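Pyruvate kinase (PDB 6QXL) probably catalyses the last step of glycolysis, passing the phosphoryl group of phosphoenolpyruvate to ADP to give pyruvate and ATP. Local coordinates at residues A[4-9]-A[338-343]; A[270-275]-A[395-400]; A[304-309]-A[417-422]. All coordinates share one frame; numbering follows the deposited sequence.

Contact 1 (A[4-9]-A[338-343]); sequences RRTKIV and GAEKHP
Glu340 reaches out from the last turn of helix 325-340 and grips the backbone of Arg5 and Thr6, just before strand 7-11, the first strand of the (beta/alpha)8 TIM barrel. The last helix of the barrel domain is thereby tied to the segment leading into the first strand. Both carboxylate oxygens work as acceptors. OE1 of Glu340 takes the backbone N of Arg5 at 2.8 Å, on its syn side but 34° out of the carboxylate plane, with a fairly straight N-H. OE2 of Glu340 accepts twice from one residue: Thr6 N, at 2.7 Å, comes from above the carboxylate plane, while Thr6 OG1, also at 2.7 Å, lies near that plane on the anti side. Threonine suits this place because its OG1 stands beside its own backbone N (chi1 -55°), which lets both donors converge on one oxygen. Three bonds fix the rotation of the carboxylate and would probably favour its charged form. Glutamate has the length needed, its chain extended beyond CG. The two arginines meet it through aliphatic carbons, Arg5 CB lying 3.7 Å from Glu340 OE1, while their guanidinium groups find partners outside the two segments: that of Arg4 forms a salt bridge with Asp31, and that of Arg5 bonds to Val400 O. Arg4 also closes a loop on its own segment, NH1 donating to Thr6 O at 2.9 Å in the carbonyl plane.

Contact 2 (A[270-275]-A[395-400]); sequences HARRNN and RIRSSV
A bend at chi3 (60°) in Arg272, after an extended chi2, turns its guanidinium toward the carbonyl of Arg395; in Arg395, bends at chi2 and chi3 fold the chain back beside the end of helix 260-273. That helix of the TIM barrel closes with a Schellman motif whose C-prime residue, Asn275, has positive phi, and here it meets the loop after helix 388-394 in the alpha/beta domain. Arg272 NH2 makes a weak bond to Arg395 O, 2.8 Å long but bent to 129° at the hydrogen. Arginine suits the place because its several N-H groups can serve a carbonyl and waters together. One water, in the plane of the Arg272 guanidinium, accepts weakly from Arg272 NH2 and also from Arg397 N at 3.1 Å. The Arg272 and Arg397 guanidiniums stand almost perpendicular, their planes 85° apart, with the two NH1 atoms 3.4 Å from each other. These like charges probably repel, but a second water accepts from both, and Arg397 NE is held by Thr344 O. Arg395 spends its charge on Asp311 in a salt bridge and offers this contact its methylenes: its CG lies 3.5 Å from Asn275 OD1, the oxygen that accepts from Arg351.

Contact 3 (A[304-309]-A[417-422]); sequences NAVLDY and MFRGVE
Arg419 lays its guanidinium flat over one face of the Tyr309 ring, while at the edge of the same group the backbone carbonyl of Val306 accepts a hydrogen bond. The tyrosine follows helix 296-307 of the TIM barrel, which ends in a Schellman motif; the arginine belongs to a type II beta turn, Phe418 to Val421, leading into strand 421-425, outermost within this chain in the alpha/beta domain sheet. The planes are 13° apart and Arg419 CZ stands 3.7 Å from the ring centroid, a stacked cation-pi pair with Arg419 NH2 within 3.4 Å of Tyr309 CE1. Arg419 CD adds a CH-pi contact to that ring. With CG anti to the backbone N (chi1 -180°) and the chain extended to NE, Arg419 reaches from the alpha/beta domain to the barrel helix. Arginine fits this buried place because its planar head can stack and donate together: NH1 also bonds to Thr310 O, and Val306 CG1 packs beside NH2. Tyrosine brings a broad ring and a hydroxyl engaged by Ser398 N and Ser345 O. Val306 O accepts from both Tyr309 N and Arg419 NH1, each at 2.9 Å, the latter on a lone pair with a nearly straight N-H of 166°.

All three contacts lie where the TIM barrel meets the alpha/beta domain, and their segments alternate along the chain. Contacts 1 and 3 are nearest, with centres about 6 Å apart: Lys7 NZ probably donates to Phe418 O at 2.7 Å and to Val421 O, fixing the turn that carries Arg419. Contact 2 is centred about 9 Å from contact 3, where Arg272 CD packs 3.4 Å from Tyr309 O, and about 14 Å from the centre of contact 1. Contacts 1 and 3 also touch the second subunit. The Asn275 side chain in contact 2 is about 12 Å from bound glucose-6-phosphate. None of the three contacts supplies a magnesium ligand, since the ion is bound by Glu223 and Asp250 of the barrel domain.

Contact 1 (A[4-9]-A[338-343])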
ATOM      1  N   ARG A   4     -10.946 -29.035   4.888  1.00 46.56           N
ATOM      2  CA  ARG A   4     -11.446 -27.860   5.600  1.00 43.47           C
ATOM      3  C   ARG A   4     -10.450 -27.441   6.676  1.00 39.33           C
ATOM      4  O   ARG A   4      -9.901 -28.271   7.373  1.00 36.29           O
ATOM      5  CB  ARG A   4     -12.798 -28.152   6.242  1.00 45.41           C
ATOM      6  CG  ARG A   4     -13.241 -27.168   7.322  1.00 48.20           C
ATOM      7  CD  ARG A   4     -14.679 -27.454   7.721  1.00 45.22           C
ATOM      8  NE  ARG A   4     -14.866 -28.826   8.168  1.00 36.05           N
ATOM      9  CZ  ARG A   4     -14.691 -29.258   9.408  1.00 37.16           C
ATOM     10  NH1 ARG A   4     -14.319 -28.446  10.395  1.00 36.65           N
ATOM     11  NH2 ARG A   4     -14.922 -30.546   9.684  1.00 43.38           N
ATOM     12  N   ARG A   5     -10.245 -26.141   6.800  1.00 38.41           N
ATOM     13  CA  ARG A   5      -9.343 -25.569   7.774  1.00 39.24           C
ATOM     14  C   ARG A   5     -10.035 -24.972   8.979  1.00 37.70           C
ATOM     15  O   ARG A   5      -9.504 -25.025  10.087  1.00 31.48           O
ATOM     16  CB  ARG A   5      -8.483 -24.494   7.115  1.00 48.17           C
ATOM     17  CG  ARG A   5      -7.614 -25.016   5.962  1.00 47.17           C
ATOM     18  CD  ARG A   5      -6.901 -23.830   5.267  1.00 45.20           C
ATOM     19  NE  ARG A   5      -5.852 -23.213   6.076  1.00 41.01           N
ATOM     20  CZ  ARG A   5      -4.640 -23.726   6.260  1.00 41.93           C
ATOM     21  NH1 ARG A   5      -4.292 -24.883   5.718  1.00 44.65           N
ATOM     22  NH2 ARG A   5      -3.750 -23.086   7.011  1.00 44.50           N
ATOM     23  N   THR A   6     -11.204 -24.368   8.780  1.00 40.76           N
ATOM     24  CA  THR A   6     -11.934 -23.757   9.888  1.00 38.51           C
ATOM     25  C   THR A   6     -12.549 -24.859  10.728  1.00 37.20           C
ATOM     26  O   THR A   6     -13.078 -25.834  10.185  1.00 36.45           O
ATOM     27  CB  THR A   6     -13.007 -22.785   9.358  1.00 39.35           C
ATOM     28  OG1 THR A   6     -12.378 -21.830   8.488  1.00 33.87           O
ATOM     29  CG2 THR A   6     -13.679 -22.054  10.499  1.00 38.44           C
ATOM     30  N   LYS A   7     -12.484 -24.707  12.045  1.00 36.71           N
ATOM     31  CA  LYS A   7     -12.896 -25.783  12.940  1.00 38.55           C
ATOM     32  C   LYS A   7     -14.317 -25.573  13.418  1.00 39.08           C
ATOM     33  O   LYS A   7     -14.801 -24.457  13.473  1.00 33.34           O
ATOM     34  CB  LYS A   7     -11.932 -25.903  14.112  1.00 43.98           C
ATOM     35  CG  LYS A   7     -10.484 -26.119  13.693  1.00 51.47           C
ATOM     36  CD  LYS A   7     -10.293 -27.382  12.831  1.00 53.36           C
ATOM     37  CE  LYS A   7      -8.821 -27.625  12.494  1.00 54.88           C
ATOM     38  NZ  LYS A   7      -7.989 -27.849  13.725  1.00 58.15           N
ATOM     39  N   ILE A   8     -14.985 -26.681  13.749  1.00 43.39           N
ATOM     40  CA  ILE A   8     -16.397 -26.677  14.131  1.00 40.83           C
ATOM     41  C   ILE A   8     -16.565 -27.109  15.577  1.00 38.48           C
ATOM     42  O   ILE A   8     -16.159 -28.201  15.949  1.00 41.86           O
ATOM     43  CB  ILE A   8     -17.213 -27.603  13.227  1.00 37.92           C
ATOM     44  CG1 ILE A   8     -17.224 -27.047  11.790  1.00 37.06           C
ATOM     45  CG2 ILE A   8     -18.634 -27.739  13.771  1.00 38.81           C
ATOM     46  CD1 ILE A   8     -17.869 -27.951  10.733  1.00 36.29           C
ATOM     47  N   VAL A   9     -17.171 -26.245  16.380  1.00 35.72           N
ATOM     48  CA  VAL A   9     -17.541 -26.566  17.748  1.00 39.26           C
ATOM     49  C   VAL A   9     -19.027 -26.902  17.790  1.00 43.05           C
ATOM     50  O   VAL A   9     -19.857 -26.099  17.362  1.00 43.03           O
ATOM     51  CB  VAL A   9     -17.295 -25.387  18.677  1.00 35.81           C
ATOM     52  CG1 VAL A   9     -17.632 -25.763  20.111  1.00 33.85           C
ATOM     53  CG2 VAL A   9     -15.858 -24.921  18.552  1.00 37.52           C
ATOM     54  N   GLY A 338     -16.091 -23.824   1.160  1.00 42.21           N
ATOM     55  CA  GLY A 338     -16.314 -22.915   0.039  1.00 45.13           C
ATOM     56  C   GLY A 338     -15.652 -21.564   0.280  1.00 43.64           C
ATOM     57  O   GLY A 338     -14.955 -21.047  -0.584  1.00 44.82           O
ATOM     58  N   ALA A 339     -15.844 -21.012   1.474  1.00 41.98           N
ATOM     59  CA  ALA A 339     -15.269 -19.735   1.795  1.00 45.48           C
ATOM     60  C   ALA A 339     -13.734 -19.764   1.808  1.00 47.36           C
ATOM     61  O   ALA A 339     -13.086 -18.744   1.525  1.00 44.42           O
ATOM     62  CB  ALA A 339     -15.792 -19.254   3.138  1.00 45.50           C
ATOM     63  N   GLU A 340     -13.155 -20.923   2.132  1.00 46.88           N
ATOM     64  CA  GLU A 340     -11.700 -21.048   2.179  1.00 48.15           C
ATOM     65  C   GLU A 340     -11.027 -20.986   0.797  1.00 46.41           C
ATOM     66  O   GLU A 340      -9.830 -20.736   0.729  1.00 50.15           O
ATOM     67  CB  GLU A 340     -11.292 -22.316   2.939  1.00 46.60           C
ATOM     68  CG  GLU A 340     -11.445 -22.163   4.447  1.00 48.80           C
ATOM     69  CD  GLU A 340     -11.605 -23.483   5.213  1.00 47.58           C
ATOM     70  OE1 GLU A 340     -11.253 -24.571   4.684  1.00 44.80           O
ATOM     71  OE2 GLU A 340     -12.094 -23.413   6.369  1.00 47.51           O
ATOM     72  N   LYS A 341     -11.786 -21.191  -0.281  1.00 42.12           N
ATOM     73  CA  LYS A 341     -11.255 -21.018  -1.636  1.00 46.57           C
ATOM     74  C   LYS A 341     -11.020 -19.555  -2.026  1.00 47.77           C
ATOM     75  O   LYS A 341     -10.268 -19.282  -2.941  1.00 56.85           O
ATOM     76  CB  LYS A 341     -12.167 -21.660  -2.672  1.00 48.54           C
ATOM     77  CG  LYS A 341     -12.438 -23.144  -2.446  1.00 56.58           C
ATOM     78  CD  LYS A 341     -13.109 -23.779  -3.662  1.00 60.22           C
ATOM     79  CE  LYS A 341     -14.497 -23.202  -3.998  1.00 65.42           C
ATOM     80  NZ  LYS A 341     -14.979 -23.820  -5.247  1.00 66.65           N
ATOM     81  N   HIS A 342     -11.644 -18.618  -1.323  1.00 51.65           N
ATOM     82  CA  HIS A 342     -11.468 -17.188  -1.613  1.00 52.46           C
ATOM     83  C   HIS A 342      -9.976 -16.804  -1.559  1.00 62.01           C
ATOM     84  O   HIS A 342      -9.231 -17.336  -0.729  1.00 62.14           O
ATOM     85  CB  HIS A 342     -12.257 -16.344  -0.615  1.00 51.34           C
ATOM     86  CG  HIS A 342     -12.668 -14.995  -1.130  1.00 54.42           C
ATOM     87  ND1 HIS A 342     -11.997 -13.830  -0.818  1.00 58.38           N
ATOM     88  CD2 HIS A 342     -13.706 -14.621  -1.920  1.00 55.90           C
ATOM     89  CE1 HIS A 342     -12.593 -12.807  -1.400  1.00 54.53           C
ATOM     90  NE2 HIS A 342     -13.619 -13.261  -2.088  1.00 55.49           N
ATOM     91  N   PRO A 343      -9.536 -15.906  -2.458  1.00 71.72           N
ATOM     92  CA  PRO A 343      -8.136 -15.451  -2.428  1.00 74.29           C
ATOM     93  C   PRO A 343      -7.650 -14.797  -1.130  1.00 70.19           C
ATOM     94  O   PRO A 343      -6.486 -14.959  -0.779  1.00 67.49           O
ATOM     95  CB  PRO A 343      -8.065 -14.458  -3.595  1.00 79.69           C
ATOM     96  CG  PRO A 343      -9.124 -14.921  -4.533  1.00 77.99           C
ATOM     97  CD  PRO A 343     -10.235 -15.408  -3.657  1.00 76.01           C
TER

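Contact 2 (A[270-275]-A[395-400])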
ATOM      1  N   HIS A 270      -8.000  -8.783  17.082  1.00 34.70           N
ATOM      2  CA  HIS A 270      -7.177  -8.571  18.267  1.00 31.96           C
ATOM      3  C   HIS A 270      -6.747  -9.891  18.888  1.00 32.96           C
ATOM      4  O   HIS A 270      -5.618 -10.019  19.355  1.00 33.10           O
ATOM      5  CB  HIS A 270      -7.884  -7.677  19.280  1.00 36.01           C
ATOM      6  CG  HIS A 270      -7.908  -6.229  18.885  1.00 38.79           C
ATOM      7  ND1 HIS A 270      -7.871  -5.209  19.799  1.00 36.94           N
ATOM      8  CD2 HIS A 270      -7.943  -5.640  17.663  1.00 41.61           C
ATOM      9  CE1 HIS A 270      -7.922  -4.051  19.166  1.00 41.33           C
ATOM     10  NE2 HIS A 270      -7.966  -4.286  17.867  1.00 38.67           N
ATOM     11  N   ALA A 271      -7.619 -10.889  18.859  1.00 34.93           N
ATOM     12  CA  ALA A 271      -7.244 -12.217  19.335  1.00 34.54           C
ATOM     13  C   ALA A 271      -6.049 -12.748  18.563  1.00 33.19           C
ATOM     14  O   ALA A 271      -5.036 -13.144  19.163  1.00 39.33           O
ATOM     15  CB  ALA A 271      -8.414 -13.172  19.242  1.00 34.69           C
ATOM     16  N   ARG A 272      -6.139 -12.731  17.238  1.00 29.14           N
ATOM     17  CA  ARG A 272      -5.051 -13.251  16.415  1.00 28.50           C
ATOM     18  C   ARG A 272      -3.756 -12.466  16.639  1.00 32.75           C
ATOM     19  O   ARG A 272      -2.680 -13.047  16.720  1.00 35.67           O
ATOM     20  CB  ARG A 272      -5.433 -13.252  14.935  1.00 26.25           C
ATOM     21  CG  ARG A 272      -6.570 -14.185  14.585  1.00 25.05           C
ATOM     22  CD  ARG A 272      -7.092 -14.023  13.171  1.00 27.57           C
ATOM     23  NE  ARG A 272      -6.058 -14.262  12.202  1.00 28.92           N
ATOM     24  CZ  ARG A 272      -5.630 -13.415  11.262  1.00 30.22           C
ATOM     25  NH1 ARG A 272      -6.219 -12.235  11.068  1.00 30.51           N
ATOM     26  NH2 ARG A 272      -4.619 -13.787  10.472  1.00 31.34           N
ATOM     27  N   ARG A 273      -3.854 -11.154  16.764  1.00 36.61           N
ATOM     28  CA  ARG A 273      -2.661 -10.342  16.993  1.00 39.45           C
ATOM     29  C   ARG A 273      -1.956 -10.700  18.287  1.00 42.23           C
ATOM     30  O   ARG A 273      -0.726 -10.686  18.327  1.00 50.62           O
ATOM     31  CB  ARG A 273      -2.997  -8.876  17.037  1.00 43.43           C
ATOM     32  CG  ARG A 273      -3.262  -8.331  15.700  1.00 49.24           C
ATOM     33  CD  ARG A 273      -3.390  -6.847  15.832  1.00 52.39           C
ATOM     34  NE  ARG A 273      -3.597  -6.342  14.496  1.00 57.33           N
ATOM     35  CZ  ARG A 273      -4.116  -5.167  14.199  1.00 64.65           C
ATOM     36  NH1 ARG A 273      -4.533  -4.332  15.160  1.00 64.24           N
ATOM     37  NH2 ARG A 273      -4.284  -4.872  12.911  1.00 61.76           N
ATOM     38  N   ASN A 274      -2.729 -11.039  19.312  1.00 39.66           N
ATOM     39  CA  ASN A 274      -2.157 -11.483  20.577  1.00 39.26           C
ATOM     40  C   ASN A 274      -1.920 -12.999  20.642  1.00 36.98           C
ATOM     41  O   ASN A 274      -1.743 -13.540  21.717  1.00 37.75           O
ATOM     42  CB  ASN A 274      -3.042 -11.044  21.739  1.00 38.28           C
ATOM     43  CG  ASN A 274      -3.054  -9.561  21.918  1.00 38.61           C
ATOM     44  OD1 ASN A 274      -2.139  -9.008  22.521  1.00 43.79           O
ATOM     45  ND2 ASN A 274      -4.082  -8.912  21.394  1.00 36.39           N
ATOM     46  N   ASN A 275      -1.916 -13.667  19.496  1.00 32.63           N
ATOM     47  CA  ASN A 275      -1.605 -15.096  19.420  1.00 32.10           C
ATOM     48  C   ASN A 275      -2.535 -15.979  20.229  1.00 31.18           C
ATOM     49  O   ASN A 275      -2.109 -16.916  20.862  1.00 28.93           O
ATOM     50  CB  ASN A 275      -0.133 -15.323  19.778  1.00 33.92           C
ATOM     51  CG  ASN A 275       0.817 -14.601  18.834  1.00 36.25           C
ATOM     52  OD1 ASN A 275       0.624 -14.616  17.630  1.00 36.76           O
ATOM     53  ND2 ASN A 275       1.863 -14.026  19.362  1.00 35.37           N
ATOM     54  N   ARG A 395      -1.800 -18.392  13.267  1.00 37.99           N
ATOM     55  CA  ARG A 395      -2.212 -16.990  13.258  1.00 35.83           C
ATOM     56  C   ARG A 395      -1.997 -16.297  11.915  1.00 36.67           C
ATOM     57  O   ARG A 395      -2.511 -15.228  11.705  1.00 38.46           O
ATOM     58  CB  ARG A 395      -1.474 -16.171  14.309  1.00 38.20           C
ATOM     59  CG  ARG A 395      -1.518 -16.654  15.745  1.00 36.55           C
ATOM     60  CD  ARG A 395      -2.896 -16.957  16.250  1.00 35.18           C
ATOM     61  NE  ARG A 395      -3.350 -18.258  15.760  1.00 34.45           N
ATOM     62  CZ  ARG A 395      -4.607 -18.663  15.772  1.00 29.73           C
ATOM     63  NH1 ARG A 395      -5.571 -17.872  16.243  1.00 26.84           N
ATOM     64  NH2 ARG A 395      -4.897 -19.853  15.271  1.00 29.51           N
ATOM     65  N   ILE A 396      -1.244 -16.900  11.011  1.00 40.83           N
ATOM     66  CA  ILE A 396      -0.902 -16.273   9.746  1.00 40.08           C
ATOM     67  C   ILE A 396      -1.779 -16.841   8.655  1.00 39.72           C
ATOM     68  O   ILE A 396      -1.924 -18.051   8.532  1.00 43.81           O
ATOM     69  CB  ILE A 396       0.586 -16.538   9.415  1.00 38.07           C
ATOM     70  CG1 ILE A 396       1.488 -15.998  10.516  1.00 39.46           C
ATOM     71  CG2 ILE A 396       0.973 -15.925   8.100  1.00 38.15           C
ATOM     72  CD1 ILE A 396       1.293 -14.535  10.788  1.00 42.27           C
ATOM     73  N   ARG A 397      -2.344 -15.966   7.838  1.00 39.54           N
ATOM     74  CA  ARG A 397      -3.200 -16.428   6.761  1.00 38.12           C
ATOM     75  C   ARG A 397      -2.398 -17.296   5.831  1.00 40.52           C
ATOM     76  O   ARG A 397      -1.309 -16.909   5.421  1.00 43.92           O
ATOM     77  CB  ARG A 397      -3.793 -15.274   5.974  1.00 41.92           C
ATOM     78  CG  ARG A 397      -4.883 -14.495   6.696  1.00 43.62           C
ATOM     79  CD  ARG A 397      -5.216 -13.217   5.927  1.00 46.89           C
ATOM     80  NE  ARG A 397      -6.673 -13.051   5.777  1.00 45.32           N
ATOM     81  CZ  ARG A 397      -7.440 -12.417   6.635  1.00 46.35           C
ATOM     82  NH1 ARG A 397      -6.937 -11.831   7.722  1.00 49.38           N
ATOM     83  NH2 ARG A 397      -8.732 -12.379   6.424  1.00 50.40           N
ATOM     84  N   SER A 398      -2.933 -18.464   5.505  1.00 41.05           N
ATOM     85  CA  SER A 398      -2.307 -19.370   4.568  1.00 38.50           C
ATOM     86  C   SER A 398      -3.294 -20.442   4.162  1.00 37.85           C
ATOM     87  O   SER A 398      -4.325 -20.616   4.794  1.00 37.70           O
ATOM     88  CB  SER A 398      -1.086 -20.035   5.230  1.00 40.67           C
ATOM     89  OG  SER A 398      -0.511 -21.027   4.385  1.00 39.32           O
ATOM     90  N   SER A 399      -2.982 -21.174   3.108  1.00 40.68           N
ATOM     91  CA  SER A 399      -3.713 -22.408   2.822  1.00 45.90           C
ATOM     92  C   SER A 399      -2.850 -23.682   2.943  1.00 49.74           C
ATOM     93  O   SER A 399      -3.310 -24.764   2.602  1.00 48.67           O
ATOM     94  CB  SER A 399      -4.331 -22.308   1.434  1.00 44.55           C
ATOM     95  OG  SER A 399      -3.329 -22.144   0.479  1.00 50.13           O
ATOM     96  N   VAL A 400      -1.627 -23.560   3.459  1.00 49.14           N
ATOM     97  CA  VAL A 400      -0.751 -24.713   3.603  1.00 47.03           C
ATOM     98  C   VAL A 400      -1.147 -25.519   4.848  1.00 42.99           C
ATOM     99  O   VAL A 400      -1.352 -24.935   5.911  1.00 45.03           O
ATOM    100  CB  VAL A 400       0.726 -24.285   3.721  1.00 45.14           C
ATOM    101  CG1 VAL A 400       1.066 -23.690   5.105  1.00 48.82           C
ATOM    102  CG2 VAL A 400       1.634 -25.489   3.462  1.00 44.94           C
TER
HETATM  103  O   HOH W   1      -2.239 -12.917   8.294  1.00 35.52           O
HETATM  104  O   HOH W   2      -4.603 -11.048   8.494  1.00 46.22           O

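Contact 3 (A[304-309]-A[417-422])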
ATOM      1  N   ASN A 304     -18.786 -15.420   6.165  1.00 38.98           N
ATOM      2  CA  ASN A 304     -18.130 -14.179   6.526  1.00 38.78           C
ATOM      3  C   ASN A 304     -17.271 -14.331   7.749  1.00 35.52           C
ATOM      4  O   ASN A 304     -16.237 -13.687   7.834  1.00 41.06           O
ATOM      5  CB  ASN A 304     -19.130 -13.024   6.674  1.00 40.79           C
ATOM      6  CG  ASN A 304     -19.419 -12.356   5.338  1.00 39.03           C
ATOM      7  OD1 ASN A 304     -18.560 -11.686   4.794  1.00 44.96           O
ATOM      8  ND2 ASN A 304     -20.597 -12.564   4.794  1.00 34.37           N
ATOM      9  N   ALA A 305     -17.666 -15.194   8.676  1.00 34.60           N
ATOM     10  CA  ALA A 305     -16.803 -15.487   9.836  1.00 34.41           C
ATOM     11  C   ALA A 305     -15.504 -16.156   9.377  1.00 34.08           C
ATOM     12  O   ALA A 305     -14.435 -15.859   9.901  1.00 37.17           O
ATOM     13  CB  ALA A 305     -17.524 -16.347  10.861  1.00 36.47           C
ATOM     14  N   VAL A 306     -15.596 -17.011   8.372  1.00 33.22           N
ATOM     15  CA  VAL A 306     -14.417 -17.652   7.826  1.00 36.04           C
ATOM     16  C   VAL A 306     -13.500 -16.622   7.168  1.00 36.87           C
ATOM     17  O   VAL A 306     -12.276 -16.666   7.353  1.00 41.56           O
ATOM     18  CB  VAL A 306     -14.800 -18.767   6.847  1.00 37.16           C
ATOM     19  CG1 VAL A 306     -13.571 -19.321   6.145  1.00 38.16           C
ATOM     20  CG2 VAL A 306     -15.530 -19.894   7.596  1.00 37.19           C
ATOM     21  N   LEU A 307     -14.065 -15.679   6.428  1.00 36.28           N
ATOM     22  CA  LEU A 307     -13.257 -14.625   5.820  1.00 34.78           C
ATOM     23  C   LEU A 307     -12.703 -13.652   6.856  1.00 38.61           C
ATOM     24  O   LEU A 307     -11.595 -13.162   6.670  1.00 42.53           O
ATOM     25  CB  LEU A 307     -14.035 -13.888   4.763  1.00 31.85           C
ATOM     26  CG  LEU A 307     -14.579 -14.730   3.610  1.00 34.52           C
ATOM     27  CD1 LEU A 307     -15.355 -13.878   2.641  1.00 34.58           C
ATOM     28  CD2 LEU A 307     -13.522 -15.512   2.871  1.00 34.76           C
ATOM     29  N   ASP A 308     -13.413 -13.425   7.965  1.00 37.63           N
ATOM     30  CA  ASP A 308     -12.832 -12.667   9.085  1.00 36.97           C
ATOM     31  C   ASP A 308     -11.630 -13.406   9.716  1.00 39.23           C
ATOM     32  O   ASP A 308     -10.934 -12.838  10.557  1.00 33.00           O
ATOM     33  CB  ASP A 308     -13.857 -12.392  10.194  1.00 39.30           C
ATOM     34  CG  ASP A 308     -15.100 -11.608   9.731  1.00 45.52           C
ATOM     35  OD1 ASP A 308     -14.962 -10.727   8.841  1.00 61.88           O
ATOM     36  OD2 ASP A 308     -16.227 -11.877  10.254  1.00 48.84           O
ATOM     37  N   TYR A 309     -11.421 -14.673   9.332  1.00 36.56           N
ATOM     38  CA  TYR A 309     -10.329 -15.512   9.833  1.00 38.40           C
ATOM     39  C   TYR A 309     -10.519 -15.963  11.287  1.00 39.01           C
ATOM     40  O   TYR A 309      -9.580 -16.008  12.079  1.00 38.54           O
ATOM     41  CB  TYR A 309      -8.917 -14.894   9.589  1.00 39.22           C
ATOM     42  CG  TYR A 309      -8.037 -15.876   8.879  1.00 38.53           C
ATOM     43  CD1 TYR A 309      -8.212 -16.110   7.501  1.00 39.40           C
ATOM     44  CD2 TYR A 309      -7.092 -16.640   9.570  1.00 38.05           C
ATOM     45  CE1 TYR A 309      -7.439 -17.041   6.835  1.00 39.28           C
ATOM     46  CE2 TYR A 309      -6.310 -17.575   8.900  1.00 37.54           C
ATOM     47  CZ  TYR A 309      -6.494 -17.773   7.538  1.00 39.48           C
ATOM     48  OH  TYR A 309      -5.744 -18.706   6.873  1.00 43.18           O
ATOM     49  N   MET A 417      -8.852 -27.257  17.839  1.00 31.43           N
ATOM     50  CA  MET A 417      -9.484 -25.969  17.656  1.00 38.92           C
ATOM     51  C   MET A 417      -8.663 -24.943  16.853  1.00 41.28           C
ATOM     52  O   MET A 417      -9.168 -23.862  16.581  1.00 45.77           O
ATOM     53  CB  MET A 417      -9.848 -25.355  19.006  1.00 43.50           C
ATOM     54  CG  MET A 417     -11.115 -24.491  18.982  1.00 41.92           C
ATOM     55  SD  MET A 417     -11.328 -23.713  20.594  1.00 47.55           S
ATOM     56  CE  MET A 417     -12.195 -24.976  21.434  1.00 47.99           C
ATOM     57  N   PHE A 418      -7.433 -25.268  16.457  1.00 38.25           N
ATOM     58  CA  PHE A 418      -6.571 -24.330  15.740  1.00 35.37           C
ATOM     59  C   PHE A 418      -6.883 -24.389  14.247  1.00 35.75           C
ATOM     60  O   PHE A 418      -6.829 -25.450  13.639  1.00 41.99           O
ATOM     61  CB  PHE A 418      -5.090 -24.677  15.917  1.00 36.66           C
ATOM     62  CG  PHE A 418      -4.551 -24.562  17.323  1.00 35.56           C
ATOM     63  CD1 PHE A 418      -5.343 -24.246  18.412  1.00 33.69           C
ATOM     64  CD2 PHE A 418      -3.205 -24.798  17.543  1.00 35.50           C
ATOM     65  CE1 PHE A 418      -4.803 -24.151  19.686  1.00 33.03           C
ATOM     66  CE2 PHE A 418      -2.658 -24.719  18.816  1.00 36.31           C
ATOM     67  CZ  PHE A 418      -3.465 -24.389  19.890  1.00 34.44           C
ATOM     68  N   ARG A 419      -7.156 -23.250  13.635  1.00 34.80           N
ATOM     69  CA  ARG A 419      -7.472 -23.242  12.227  1.00 36.76           C
ATOM     70  C   ARG A 419      -6.303 -23.771  11.390  1.00 36.75           C
ATOM     71  O   ARG A 419      -5.181 -23.306  11.528  1.00 36.91           O
ATOM     72  CB  ARG A 419      -7.829 -21.833  11.745  1.00 37.25           C
ATOM     73  CG  ARG A 419      -8.174 -21.764  10.256  1.00 34.43           C
ATOM     74  CD  ARG A 419      -8.777 -20.429   9.921  1.00 34.08           C
ATOM     75  NE  ARG A 419      -8.935 -20.240   8.473  1.00 38.86           N
ATOM     76  CZ  ARG A 419      -9.829 -19.438   7.908  1.00 35.30           C
ATOM     77  NH1 ARG A 419     -10.672 -18.746   8.668  1.00 40.81           N
ATOM     78  NH2 ARG A 419      -9.890 -19.339   6.591  1.00 34.11           N
ATOM     79  N   GLY A 420      -6.596 -24.726  10.509  1.00 34.20           N
ATOM     80  CA  GLY A 420      -5.630 -25.242   9.552  1.00 34.63           C
ATOM     81  C   GLY A 420      -4.660 -26.292  10.115  1.00 35.81           C
ATOM     82  O   GLY A 420      -3.796 -26.754   9.378  1.00 38.28           O
ATOM     83  N   VAL A 421      -4.788 -26.662  11.388  1.00 35.17           N
ATOM     84  CA  VAL A 421      -3.861 -27.574  12.024  1.00 36.65           C
ATOM     85  C   VAL A 421      -4.482 -28.977  12.161  1.00 42.02           C
ATOM     86  O   VAL A 421      -5.618 -29.107  12.591  1.00 45.96           O
ATOM     87  CB  VAL A 421      -3.471 -27.075  13.416  1.00 32.93           C
ATOM     88  CG1 VAL A 421      -2.440 -28.000  14.054  1.00 31.92           C
ATOM     89  CG2 VAL A 421      -2.942 -25.660  13.321  1.00 33.59           C
ATOM     90  N   GLU A 422      -3.734 -30.004  11.776  1.00 46.52           N
ATOM     91  CA  GLU A 422      -4.133 -31.390  11.979  1.00 51.68           C
ATOM     92  C   GLU A 422      -3.143 -32.068  12.915  1.00 47.83           C
ATOM     93  O   GLU A 422      -1.952 -31.757  12.911  1.00 53.45           O
ATOM     94  CB  GLU A 422      -4.199 -32.142  10.649  1.00 56.17           C
ATOM     95  CG  GLU A 422      -5.343 -31.714   9.719  1.00 67.31           C
ATOM     96  CD  GLU A 422      -5.183 -32.091   8.241  1.00 80.38           C
ATOM     97  OE1 GLU A 422      -5.165 -33.315   7.999  1.00 93.98           O
ATOM     98  OE2 GLU A 422      -5.166 -31.183   7.356  1.00 82.10           O
TER